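Local coordinates for protein dihydrodipicolinate synthase (Aquifex aeolicus, PDB 2EHH) that probably catalyses the condensation of pyruvate with aspartate beta-semialdehyde to 4-hydroxy-tetrahydrodipicolinate, a step of lysine biosynthesis, at residues Ile157-Glu162 against Ser180-Ser185; Thr146-Ala151 against Lys175-Ser180; Ile130-Pro135 against Lys161-Asn166. All blocks are in the same frame, centred on the assembly; numbering follows the deposited sequence.

Contact 1. Residues Ile157-Glu162 against Ser180-Ser185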
loop_
_atom_site.group_PDB
_atom_site.type_symbol
_atom_site.label_atom_id
_atom_site.label_comp_id
_atom_site.label_asym_id
_atom_site.label_seq_id
_atom_site.Cartn_x
_atom_site.Cartn_y
_atom_site.Cartn_z
ATOM N N ILE A 157 3.592 -31.622 -2.311
ATOM C CA ILE A 157 3.066 -30.273 -2.528
ATOM C C ILE A 157 2.951 -30.076 -4.037
ATOM O O ILE A 157 3.948 -29.872 -4.731
ATOM C CB ILE A 157 4.004 -29.242 -1.872
ATOM C CG1 ILE A 157 4.004 -29.482 -0.355
ATOM C CG2 ILE A 157 3.558 -27.831 -2.199
ATOM C CD1 ILE A 157 4.972 -28.629 0.428
ATOM N N VAL A 158 1.715 -30.123 -4.526
ATOM C CA VAL A 158 1.438 -30.063 -5.962
ATOM C C VAL A 158 0.750 -28.850 -6.569
ATOM O O VAL A 158 0.647 -28.752 -7.792
ATOM C CB VAL A 158 0.595 -31.279 -6.365
ATOM C CG1 VAL A 158 1.293 -32.561 -5.932
ATOM C CG2 VAL A 158 -0.778 -31.184 -5.710
ATOM N N ALA A 159 0.264 -27.933 -5.746
ATOM C CA ALA A 159 -0.423 -26.780 -6.308
ATOM C C ALA A 159 -0.530 -25.612 -5.345
ATOM O O ALA A 159 -0.165 -25.715 -4.173
ATOM C CB ALA A 159 -1.808 -27.192 -6.758
ATOM N N SER A 160 -1.025 -24.495 -5.861
ATOM C CA SER A 160 -1.227 -23.305 -5.050
ATOM C C SER A 160 -2.463 -22.549 -5.507
ATOM O O SER A 160 -2.673 -22.346 -6.705
ATOM C CB SER A 160 -0.019 -22.369 -5.131
ATOM O OG SER A 160 -0.237 -21.213 -4.330
ATOM N N LYS A 161 -3.297 -22.158 -4.548
ATOM C CA LYS A 161 -4.480 -21.369 -4.845
ATOM C C LYS A 161 -3.989 -19.945 -4.649
ATOM O O LYS A 161 -3.660 -19.541 -3.528
ATOM C CB LYS A 161 -5.607 -21.659 -3.856
ATOM C CG LYS A 161 -6.824 -20.763 -4.052
ATOM C CD LYS A 161 -7.854 -20.955 -2.930
ATOM C CE LYS A 161 -9.052 -20.029 -3.121
ATOM N NZ LYS A 161 -9.955 -20.009 -1.930
ATOM N N GLU A 162 -3.934 -19.189 -5.736
ATOM C CA GLU A 162 -3.435 -17.825 -5.678
ATOM C C GLU A 162 -4.501 -16.736 -5.726
ATOM O O GLU A 162 -5.096 -16.476 -6.773
ATOM C CB GLU A 162 -2.432 -17.598 -6.814
ATOM C CG GLU A 162 -1.133 -18.381 -6.685
ATOM C CD GLU A 162 -0.282 -17.914 -5.510
ATOM O OE1 GLU A 162 -0.343 -16.711 -5.166
ATOM O OE2 GLU A 162 0.464 -18.744 -4.945
ATOM N N SER A 180 4.761 -29.893 -13.498
ATOM C CA SER A 180 4.141 -30.835 -12.571
ATOM C C SER A 180 3.378 -30.094 -11.475
ATOM O O SER A 180 2.630 -30.705 -10.712
ATOM C CB SER A 180 5.200 -31.748 -11.948
ATOM O OG SER A 180 6.158 -31.010 -11.204
ATOM N N PHE A 181 3.564 -28.780 -11.412
ATOM C CA PHE A 181 2.902 -27.956 -10.404
ATOM C C PHE A 181 1.673 -27.297 -11.014
ATOM O O PHE A 181 1.671 -26.950 -12.191
ATOM C CB PHE A 181 3.863 -26.878 -9.905
ATOM C CG PHE A 181 3.402 -26.186 -8.659
ATOM C CD1 PHE A 181 3.567 -26.788 -7.414
ATOM C CD2 PHE A 181 2.805 -24.929 -8.725
ATOM C CE1 PHE A 181 3.148 -26.149 -6.252
ATOM C CE2 PHE A 181 2.381 -24.280 -7.564
ATOM C CZ PHE A 181 2.555 -24.890 -6.327
ATOM N N SER A 182 0.629 -27.113 -10.217
ATOM C CA SER A 182 -0.581 -26.498 -10.733
ATOM C C SER A 182 -0.984 -25.216 -10.014
ATOM O O SER A 182 -1.086 -25.184 -8.788
ATOM C CB SER A 182 -1.732 -27.501 -10.674
ATOM O OG SER A 182 -2.979 -26.849 -10.834
ATOM N N VAL A 183 -1.195 -24.155 -10.784
ATOM C CA VAL A 183 -1.635 -22.889 -10.215
ATOM C C VAL A 183 -3.141 -22.762 -10.410
ATOM O O VAL A 183 -3.656 -22.931 -11.517
ATOM C CB VAL A 183 -0.964 -21.682 -10.892
ATOM C CG1 VAL A 183 -1.562 -20.385 -10.343
ATOM C CG2 VAL A 183 0.537 -21.719 -10.655
ATOM N N LEU A 184 -3.850 -22.471 -9.327
ATOM C CA LEU A 184 -5.292 -22.309 -9.392
ATOM C C LEU A 184 -5.646 -20.880 -9.007
ATOM O O LEU A 184 -5.133 -20.352 -8.019
ATOM C CB LEU A 184 -5.974 -23.285 -8.436
ATOM C CG LEU A 184 -5.792 -24.772 -8.760
ATOM C CD1 LEU A 184 -6.311 -25.620 -7.611
ATOM C CD2 LEU A 184 -6.533 -25.097 -10.050
ATOM N N SER A 185 -6.514 -20.252 -9.793
ATOM C CA SER A 185 -6.936 -18.884 -9.509
ATOM C C SER A 185 -7.724 -18.836 -8.211
ATOM O O SER A 185 -8.596 -19.674 -7.975
ATOM C CB SER A 185 -7.817 -18.346 -10.634
ATOM O OG SER A 185 -8.373 -17.090 -10.274
HETATM O O HOH W 1 -0.259 -30.428 -9.750
#

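Contact 2. Residues Thr146-Ala151 against Lys175-Ser180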
loop_
_atom_site.group_PDB
_atom_site.type_symbol
_atom_site.label_atom_id
_atom_site.label_comp_id
_atom_site.label_asym_id
_atom_site.label_seq_id
_atom_site.Cartn_x
_atom_site.Cartn_y
_atom_site.Cartn_z
ATOM N N THR A 146 10.400 -19.720 -1.728
ATOM C CA THR A 146 9.954 -20.689 -0.734
ATOM C C THR A 146 9.088 -21.768 -1.381
ATOM O O THR A 146 9.260 -22.953 -1.103
ATOM C CB THR A 146 9.165 -19.999 0.400
ATOM O OG1 THR A 146 10.017 -19.059 1.060
ATOM C CG2 THR A 146 8.666 -21.023 1.422
ATOM N N MET A 147 8.165 -21.357 -2.248
ATOM C CA MET A 147 7.298 -22.309 -2.934
ATOM C C MET A 147 8.140 -23.273 -3.759
ATOM O O MET A 147 7.879 -24.472 -3.789
ATOM C CB MET A 147 6.320 -21.580 -3.856
ATOM C CG MET A 147 5.300 -20.718 -3.126
ATOM S SD MET A 147 4.258 -19.783 -4.258
ATOM C CE MET A 147 3.238 -21.083 -4.923
ATOM N N PHE A 148 9.147 -22.735 -4.436
ATOM C CA PHE A 148 10.035 -23.544 -5.262
ATOM C C PHE A 148 10.737 -24.607 -4.418
ATOM O O PHE A 148 10.786 -25.785 -4.785
ATOM C CB PHE A 148 11.077 -22.644 -5.921
ATOM C CG PHE A 148 12.095 -23.388 -6.729
ATOM C CD1 PHE A 148 11.750 -23.961 -7.947
ATOM C CD2 PHE A 148 13.401 -23.518 -6.268
ATOM C CE1 PHE A 148 12.697 -24.656 -8.701
ATOM C CE2 PHE A 148 14.354 -24.209 -7.010
ATOM C CZ PHE A 148 14.000 -24.780 -8.230
ATOM N N LYS A 149 11.286 -24.176 -3.288
ATOM C CA LYS A 149 11.988 -25.070 -2.380
ATOM C C LYS A 149 11.034 -26.145 -1.864
ATOM O O LYS A 149 11.403 -27.314 -1.753
ATOM C CB LYS A 149 12.563 -24.268 -1.209
ATOM C CG LYS A 149 13.425 -25.070 -0.237
ATOM C CD LYS A 149 13.964 -24.171 0.871
ATOM C CE LYS A 149 14.743 -24.956 1.919
ATOM N NZ LYS A 149 16.008 -25.534 1.394
ATOM N N LEU A 150 9.804 -25.745 -1.560
ATOM C CA LEU A 150 8.799 -26.677 -1.054
ATOM C C LEU A 150 8.350 -27.711 -2.077
ATOM O O LEU A 150 8.277 -28.906 -1.775
ATOM C CB LEU A 150 7.579 -25.907 -0.557
ATOM C CG LEU A 150 7.702 -25.294 0.838
ATOM C CD1 LEU A 150 6.545 -24.329 1.097
ATOM C CD2 LEU A 150 7.705 -26.425 1.869
ATOM N N ALA A 151 8.036 -27.253 -3.284
ATOM C CA ALA A 151 7.577 -28.148 -4.338
ATOM C C ALA A 151 8.691 -29.090 -4.784
ATOM O O ALA A 151 8.429 -30.206 -5.242
ATOM C CB ALA A 151 7.060 -27.339 -5.525
ATOM N N LYS A 175 6.624 -20.336 -14.500
ATOM C CA LYS A 175 7.950 -20.478 -15.085
ATOM C C LYS A 175 8.938 -21.247 -14.216
ATOM O O LYS A 175 9.625 -22.145 -14.696
ATOM C CB LYS A 175 8.531 -19.097 -15.410
ATOM C CG LYS A 175 9.926 -19.144 -16.028
ATOM C CD LYS A 175 10.429 -17.753 -16.370
ATOM C CE LYS A 175 11.829 -17.803 -16.960
ATOM N NZ LYS A 175 11.877 -18.623 -18.200
ATOM N N ARG A 176 9.006 -20.904 -12.935
ATOM C CA ARG A 176 9.948 -21.559 -12.037
ATOM C C ARG A 176 9.578 -22.939 -11.499
ATOM O O ARG A 176 10.437 -23.818 -11.449
ATOM C CB ARG A 176 10.273 -20.636 -10.860
ATOM C CG ARG A 176 10.963 -19.345 -11.259
ATOM C CD ARG A 176 11.299 -18.528 -10.034
ATOM N NE ARG A 176 12.216 -19.251 -9.160
ATOM C CZ ARG A 176 12.560 -18.847 -7.943
ATOM N NH1 ARG A 176 13.403 -19.573 -7.220
ATOM N NH2 ARG A 176 12.057 -17.717 -7.451
ATOM N N LEU A 177 8.327 -23.146 -11.095
ATOM C CA LEU A 177 7.943 -24.448 -10.536
ATOM C C LEU A 177 7.704 -25.533 -11.572
ATOM O O LEU A 177 7.675 -26.718 -11.248
ATOM C CB LEU A 177 6.719 -24.321 -9.620
ATOM C CG LEU A 177 7.084 -23.924 -8.181
ATOM C CD1 LEU A 177 7.750 -22.549 -8.186
ATOM C CD2 LEU A 177 5.840 -23.924 -7.298
ATOM N N GLY A 178 7.531 -25.138 -12.821
ATOM C CA GLY A 178 7.341 -26.137 -13.849
ATOM C C GLY A 178 6.000 -26.834 -13.951
ATOM O O GLY A 178 5.135 -26.727 -13.083
ATOM N N GLU A 179 5.872 -27.595 -15.033
ATOM C CA GLU A 179 4.659 -28.330 -15.399
ATOM C C GLU A 179 4.008 -29.307 -14.425
ATOM O O GLU A 179 2.802 -29.532 -14.521
ATOM C CB GLU A 179 4.913 -29.044 -16.727
ATOM C CG GLU A 179 5.428 -28.066 -17.789
ATOM C CD GLU A 179 5.823 -28.724 -19.106
ATOM O OE1 GLU A 179 6.016 -29.958 -19.134
ATOM O OE2 GLU A 179 5.959 -27.998 -20.117
ATOM N N SER A 180 4.761 -29.893 -13.498
ATOM C CA SER A 180 4.141 -30.835 -12.571
ATOM C C SER A 180 3.378 -30.094 -11.475
ATOM O O SER A 180 2.630 -30.705 -10.712
ATOM C CB SER A 180 5.200 -31.748 -11.948
ATOM O OG SER A 180 6.158 -31.010 -11.204
#

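Contact 3. Residues Ile130-Pro135 against Lys161-Asn166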
loop_
_atom_site.group_PDB
_atom_site.type_symbol
_atom_site.label_atom_id
_atom_site.label_comp_id
_atom_site.label_asym_id
_atom_site.label_seq_id
_atom_site.Cartn_x
_atom_site.Cartn_y
_atom_site.Cartn_z
ATOM N N ILE A 130 -2.403 -28.415 -1.386
ATOM C CA ILE A 130 -2.508 -27.194 -2.176
ATOM C C ILE A 130 -2.223 -26.015 -1.254
ATOM O O ILE A 130 -2.917 -25.820 -0.257
ATOM C CB ILE A 130 -3.930 -26.989 -2.755
ATOM C CG1 ILE A 130 -4.371 -28.229 -3.532
ATOM C CG2 ILE A 130 -3.948 -25.756 -3.670
ATOM C CD1 ILE A 130 -5.794 -28.146 -4.068
ATOM N N ILE A 131 -1.196 -25.242 -1.578
ATOM C CA ILE A 131 -0.861 -24.067 -0.784
ATOM C C ILE A 131 -1.918 -23.003 -1.077
ATOM O O ILE A 131 -2.376 -22.871 -2.215
ATOM C CB ILE A 131 0.529 -23.517 -1.173
ATOM C CG1 ILE A 131 1.614 -24.498 -0.727
ATOM C CG2 ILE A 131 0.748 -22.143 -0.538
ATOM C CD1 ILE A 131 2.996 -24.172 -1.279
ATOM N N TYR A 132 -2.319 -22.250 -0.058
ATOM C CA TYR A 132 -3.313 -21.203 -0.264
ATOM C C TYR A 132 -2.709 -19.860 0.126
ATOM O O TYR A 132 -2.516 -19.571 1.308
ATOM C CB TYR A 132 -4.578 -21.493 0.559
ATOM C CG TYR A 132 -5.665 -20.445 0.430
ATOM C CD1 TYR A 132 -5.699 -19.569 -0.656
ATOM C CD2 TYR A 132 -6.687 -20.351 1.381
ATOM C CE1 TYR A 132 -6.716 -18.630 -0.793
ATOM C CE2 TYR A 132 -7.710 -19.414 1.246
ATOM C CZ TYR A 132 -7.717 -18.560 0.156
ATOM O OH TYR A 132 -8.737 -17.648 -0.002
ATOM N N ASN A 133 -2.403 -19.054 -0.887
ATOM C CA ASN A 133 -1.801 -17.741 -0.683
ATOM C C ASN A 133 -2.832 -16.640 -0.878
ATOM O O ASN A 133 -3.416 -16.508 -1.955
ATOM C CB ASN A 133 -0.643 -17.544 -1.672
ATOM C CG ASN A 133 0.100 -16.231 -1.462
ATOM O OD1 ASN A 133 0.674 -15.993 -0.396
ATOM N ND2 ASN A 133 0.103 -15.380 -2.484
ATOM N N ILE A 134 -3.063 -15.856 0.171
ATOM C CA ILE A 134 -4.010 -14.751 0.108
ATOM C C ILE A 134 -3.555 -13.666 1.080
ATOM O O ILE A 134 -4.108 -13.490 2.168
ATOM C CB ILE A 134 -5.461 -15.211 0.427
ATOM C CG1 ILE A 134 -6.407 -14.009 0.353
ATOM C CG2 ILE A 134 -5.519 -15.912 1.787
ATOM C CD1 ILE A 134 -7.865 -14.382 0.111
ATOM N N PRO A 135 -2.513 -12.922 0.687
ATOM C CA PRO A 135 -1.929 -11.841 1.480
ATOM C C PRO A 135 -2.943 -10.836 2.034
ATOM O O PRO A 135 -2.763 -10.324 3.140
ATOM C CB PRO A 135 -0.944 -11.193 0.506
ATOM C CG PRO A 135 -0.505 -12.351 -0.335
ATOM C CD PRO A 135 -1.802 -13.077 -0.597
ATOM N N LYS A 161 -3.297 -22.158 -4.548
ATOM C CA LYS A 161 -4.480 -21.369 -4.845
ATOM C C LYS A 161 -3.989 -19.945 -4.649
ATOM O O LYS A 161 -3.660 -19.541 -3.528
ATOM C CB LYS A 161 -5.607 -21.659 -3.856
ATOM C CG LYS A 161 -6.824 -20.763 -4.052
ATOM C CD LYS A 161 -7.854 -20.955 -2.930
ATOM C CE LYS A 161 -9.052 -20.029 -3.121
ATOM N NZ LYS A 161 -9.955 -20.009 -1.930
ATOM N N GLU A 162 -3.934 -19.189 -5.736
ATOM C CA GLU A 162 -3.435 -17.825 -5.678
ATOM C C GLU A 162 -4.501 -16.736 -5.726
ATOM O O GLU A 162 -5.096 -16.476 -6.773
ATOM C CB GLU A 162 -2.432 -17.598 -6.814
ATOM C CG GLU A 162 -1.133 -18.381 -6.685
ATOM C CD GLU A 162 -0.282 -17.914 -5.510
ATOM O OE1 GLU A 162 -0.343 -16.711 -5.166
ATOM O OE2 GLU A 162 0.464 -18.744 -4.945
ATOM N N SER A 163 -4.752 -16.119 -4.576
ATOM C CA SER A 163 -5.699 -15.017 -4.486
ATOM C C SER A 163 -4.796 -13.794 -4.416
ATOM O O SER A 163 -4.545 -13.254 -3.336
ATOM C CB SER A 163 -6.544 -15.107 -3.213
ATOM O OG SER A 163 -7.371 -16.254 -3.234
ATOM N N THR A 164 -4.288 -13.396 -5.578
ATOM C CA THR A 164 -3.382 -12.258 -5.716
ATOM C C THR A 164 -3.672 -11.535 -7.026
ATOM O O THR A 164 -3.974 -12.170 -8.032
ATOM C CB THR A 164 -1.901 -12.720 -5.764
ATOM O OG1 THR A 164 -1.064 -11.626 -6.165
ATOM C CG2 THR A 164 -1.726 -13.849 -6.775
ATOM N N PRO A 165 -3.593 -10.198 -7.030
ATOM C CA PRO A 165 -3.856 -9.446 -8.261
ATOM C C PRO A 165 -2.583 -9.286 -9.100
ATOM O O PRO A 165 -2.600 -8.661 -10.156
ATOM C CB PRO A 165 -4.360 -8.109 -7.736
ATOM C CG PRO A 165 -3.491 -7.911 -6.531
ATOM C CD PRO A 165 -3.522 -9.289 -5.871
ATOM N N ASN A 166 -1.485 -9.865 -8.627
ATOM C CA ASN A 166 -0.203 -9.757 -9.316
ATOM C C ASN A 166 0.029 -10.861 -10.354
ATOM O O ASN A 166 0.499 -11.948 -10.019
ATOM C CB ASN A 166 0.925 -9.772 -8.279
ATOM C CG ASN A 166 2.292 -9.546 -8.900
ATOM O OD1 ASN A 166 2.415 -9.390 -10.109
ATOM N ND2 ASN A 166 3.324 -9.532 -8.067
#

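Contact 1. Residues Ile157-Glu162 against Ser180-Ser185
F181 lays one face of its ring against the backbone of V158 and A159, with A159 CA 3.8 Å from the ring centroid in a CH-pi contact. V158 O lies over the same face, while the rim carbon CZ reaches the side chain of S160, 3.8 Å from its CB. The ring gets there because CG stands anti to the backbone N (chi1 -167°), which swings it from the loop before strand 182-185 back against the neighbouring strand.

Beyond the ring the backbones take over in parallel pairing. S182 N donates to V158 O, S160 N to S182 O, L184 N to S160 O at 2.9 Å, and E162 N to L184 O at 2.8 Å; the last two bonds are nearly straight. V158 O also accepts from a water that donates to S180 O as well, so a water ties the start of the pairing to the loop at S180.

On the side of the sheet that carries S160, V183 and E162, S160 OG donates to E162 OE2 at 2.6 Å, on the anti side of the carboxylate and 33° out of its plane. The E162 chain is bent at chi2, and its CG meets V183 CG1 at 4.2 Å. OE1 takes a salt bridge from R169 and a hydrogen bond from N133, which probably favour the charged form of this buried carboxylate. A159, K161 and L184 point the other way, into the barrel. The two strands, with helix 167-177 between them, form a beta-alpha-beta unit of the TIM barrel, and K161 is the predicted Schiff-base lysine.

Contact 2. Residues Thr146-Ala151 against Lys175-Ser180
L177 reaches across to helix 144-153 with both methyls, and each finds its own ground there. CD1 sits against the backbone of F148, 3.8 Å from its CA, and also lies 4.0 Å from F148 CB, near the plane of the aromatic ring at its edge. CD2 lies between A151 CB, 4.0 Å away, and M147 CB, 4.2 Å away and one turn earlier in the helix. One branched side chain therefore spans three residues of the helix, with A151 and M147 meeting the same methyl.

F148 is the second large contributor. Its CG lies anti to the backbone N (chi1 176°), which carries the ring out over the end of helix 167-177, where CE1 comes within 3.7 Å of R176 O.

R176 runs across the phenyl group at about a right angle. Its chain bends at chi3 (62°) and brings NH1 to 4.1 Å from F148 CD2, with the ring and guanidinium planes 36° apart; this is loose packing. The charge is engaged elsewhere, since NH2 forms a salt bridge with D145, which precedes the 146-151 segment in helix 144-153. Just past L177 the chain leaves the helix at G178, whose phi is positive, and turns toward strand 182-185.

No hydrogen bond joins the two segments. Their chemistry is therefore an apolar seam made by L177, F148, A151 and M147, with an arginine at its outer edge whose ionic tie to D145 links the same two helices on the outside of the barrel.

Contact 3. Residues Ile130-Pro135 against Lys161-Asn166
K161 lies flat along one face of the Y132 ring, the two side chains running side by side in the same direction. Its CD stands 3.7 Å from the ring centroid in a CH-pi contact, and I134 CG2 lies over the opposite face. The extended lysine chain, with CG anti to the backbone N (chi1 175°), follows the ring outward until NZ is 3.3 Å from Y132 OH. S163 OG meets the ring at its edge, in plane, and itself bonds to G186 O. Past the strand ends, I134 CD1 packs on S163 CB at 3.6 Å.

Parallel pairing sets this register: K161 N donates to I131 O, N133 N to K161 O at 3.0 Å, and S163 N to N133 O, so N133 uses both its backbone polar groups.

On the other side of the sheet N133 ND2 donates to E162 OE1 at 3.0 Å on the syn side, with the amide and carboxylate planes 42° apart. E141 takes a second bond from ND2, which helps fix the rotation of the amide.

Y132 and K161 are the predicted proton donor/acceptor and Schiff-base lysine, and Y106 of a neighbouring subunit, predicted for the proton relay, packs on Y132. The lysine chain lies along the ring, with the tyrosine hydroxyl near its NZ, a placement consistent with proton transfer close to the Schiff base.

Overall arrangement
Contacts 1 and 3 share strand 157-162, which pairs with strand 182-185 in one and strand 129-133 in the other, so three consecutive strands of the eight-stranded parallel barrel are joined; their centres lie about 9 Å apart. Contact 2 is outside, between helices 144-153 and 167-177. Its centre is about 9 Å from that of contact 1 and about 14 Å from that of contact 3. Along the chain, strand 129-133, helix 144-153, strand 157-162, helix 167-177 and strand 182-185 follow in that order. M147 bridges the layers, its CE 3.5 Å from S160 CB and 3.6 Å from E162 OE2. Thus the helix layer backs the strand that carries the predicted catalytic lysine.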